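PDB 5TPU: putative uncharacterized protein from Campylobacter jejuni, which is of unknown function but belongs to the cupin-like WxcM family of beta-barrel proteins and binds thymidine-5'-diphosphate in the crystal. Local coordinates for residues H55-N59 against L60-L64. The protein carries 3 engineered substitutions. Sequence-based numbering, arbitrary orientation.
Sequences HAHKN and LEQVL
Leu60 sets its CD2 methyl over one face of the imidazole of His57, close to the centre, a CH-pi contact in which the carbon sits 3.7 Å from the centroid of the His57 ring and 6° off the ring normal. The two side chains run side by side in the same direction: with chi1 at 177°, Leu60 swings CG away from the backbone N, which brings CD2 over the ring, and Leu60 CB also packs against His57 CB at 3.9 Å. No hydrogen bond crosses the loop between 55-59 and 60-64, and the side-chain contact there is mainly apolar. Gln62 OE1 only comes near the ring, oblique to it and 4.4 Å from His57 CD2; its hydrogen-bond partner is Arg101 NH1, on strand 99-104, which pairs with 55-57 in the other sheet. His57 itself is held by ND1, bonded to Ala124 O, and meets Tyr125 edge-to-face. Tyr125 lines a thymidine-5'-diphosphate pocket, and the nearest atoms of the Gln62 side chain and a bound thymidine-5'-diphosphate are about 6 Å apart. The ND1 bond to Ala124 O thus sets the rotation of the imidazole, while the Leu60 methyl packs on one face and helps keep the ring in place beside Tyr125.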
loop_
_atom_site.group_PDB
_atom_site.type_symbol
_atom_site.label_atom_id
_atom_site.label_comp_id
_atom_site.label_asym_id
_atom_site.label_seq_id
_atom_site.Cartn_x
_atom_site.Cartn_y
_atom_site.Cartn_z
ATOM N N HIS A 55 20.099 -7.871 -2.271
ATOM C CA HIS A 55 20.776 -7.061 -1.273
ATOM C C HIS A 55 20.204 -7.414 0.066
ATOM O O HIS A 55 19.188 -8.122 0.132
ATOM C CB HIS A 55 20.558 -5.583 -1.556
ATOM C CG HIS A 55 19.116 -5.186 -1.542
ATOM N ND1 HIS A 55 18.295 -5.324 -2.639
ATOM C CD2 HIS A 55 18.343 -4.673 -0.556
ATOM C CE1 HIS A 55 17.074 -4.924 -2.330
ATOM N NE2 HIS A 55 17.083 -4.507 -1.077
ATOM N N ALA A 56 20.813 -6.896 1.137
ATOM C CA ALA A 56 20.230 -7.023 2.449
ATOM C C ALA A 56 20.025 -5.669 3.007
ATOM O O ALA A 56 20.477 -4.679 2.416
ATOM C CB ALA A 56 21.116 -7.820 3.393
ATOM N N HIS A 57 19.287 -5.668 4.112
ATOM C CA HIS A 57 19.235 -4.579 5.045
ATOM C C HIS A 57 19.623 -5.091 6.414
ATOM O O HIS A 57 19.542 -6.299 6.661
ATOM C CB HIS A 57 17.809 -4.046 5.082
ATOM C CG HIS A 57 17.386 -3.483 3.763
ATOM N ND1 HIS A 57 17.921 -2.323 3.254
ATOM C CD2 HIS A 57 16.544 -3.960 2.819
ATOM C CE1 HIS A 57 17.408 -2.095 2.063
ATOM N NE2 HIS A 57 16.542 -3.056 1.790
ATOM N N LYS A 58 20.005 -4.166 7.282
ATOM C CA LYS A 58 20.186 -4.440 8.700
ATOM C C LYS A 58 18.897 -4.293 9.506
ATOM O O LYS A 58 18.280 -5.309 9.834
ATOM C CB LYS A 58 21.311 -3.572 9.277
ATOM C CG LYS A 58 22.039 -4.275 10.416
ATOM C CD LYS A 58 23.035 -3.379 11.133
ATOM C CE LYS A 58 24.164 -4.210 11.722
ATOM N NZ LYS A 58 25.106 -3.399 12.545
ATOM N N ASN A 59 18.467 -3.071 9.806
ATOM C CA ASN A 59 17.344 -2.879 10.731
ATOM C C ASN A 59 15.961 -2.746 10.111
ATOM O O ASN A 59 14.938 -2.823 10.800
ATOM C CB ASN A 59 17.593 -1.673 11.619
ATOM C CG ASN A 59 18.209 -2.080 12.942
ATOM O OD1 ASN A 59 17.596 -1.949 14.011
ATOM N ND2 ASN A 59 19.385 -2.682 12.858
ATOM N N LEU A 60 15.946 -2.582 8.799
ATOM C CA LEU A 60 14.698 -2.344 8.095
ATOM C C LEU A 60 13.850 -3.612 8.079
ATOM O O LEU A 60 14.296 -4.715 7.670
ATOM C CB LEU A 60 14.997 -1.864 6.671
ATOM C CG LEU A 60 13.777 -1.640 5.757
ATOM C CD1 LEU A 60 12.944 -0.495 6.278
ATOM C CD2 LEU A 60 14.239 -1.429 4.312
ATOM N N GLU A 61 12.615 -3.418 8.511
ATOM C CA GLU A 61 11.572 -4.421 8.348
ATOM C C GLU A 61 10.559 -4.003 7.308
ATOM O O GLU A 61 10.270 -2.799 7.172
ATOM C CB GLU A 61 10.844 -4.587 9.658
ATOM C CG GLU A 61 11.771 -5.076 10.775
ATOM C CD GLU A 61 11.027 -5.109 12.087
ATOM O OE1 GLU A 61 10.263 -6.067 12.378
ATOM O OE2 GLU A 61 11.185 -4.116 12.794
ATOM N N GLN A 62 10.008 -5.003 6.622
ATOM C CA GLN A 62 8.989 -4.795 5.595
ATOM C C GLN A 62 7.864 -5.828 5.609
ATOM O O GLN A 62 8.044 -6.977 6.020
ATOM C CB GLN A 62 9.628 -4.820 4.202
ATOM C CG GLN A 62 10.657 -3.734 3.912
ATOM C CD GLN A 62 11.640 -4.195 2.844
ATOM O OE1 GLN A 62 12.328 -5.208 3.010
ATOM N NE2 GLN A 62 11.654 -3.511 1.733
ATOM N N VAL A 63 6.708 -5.441 5.082
ATOM C CA VAL A 63 5.716 -6.428 4.662
ATOM C C VAL A 63 5.416 -6.267 3.199
ATOM O O VAL A 63 5.049 -5.177 2.785
ATOM C CB VAL A 63 4.439 -6.311 5.489
ATOM C CG1 VAL A 63 3.323 -7.145 4.869
ATOM C CG2 VAL A 63 4.743 -6.718 6.913
ATOM N N LEU A 64 5.570 -7.349 2.445
ATOM C CA LEU A 64 5.367 -7.381 0.981
ATOM C C LEU A 64 4.018 -7.975 0.642
ATOM O O LEU A 64 3.732 -9.086 1.101
ATOM C CB LEU A 64 6.445 -8.238 0.291
ATOM C CG LEU A 64 7.788 -7.551 -0.015
ATOM C CD1 LEU A 64 8.394 -6.959 1.245
ATOM C CD2 LEU A 64 8.740 -8.532 -0.654
#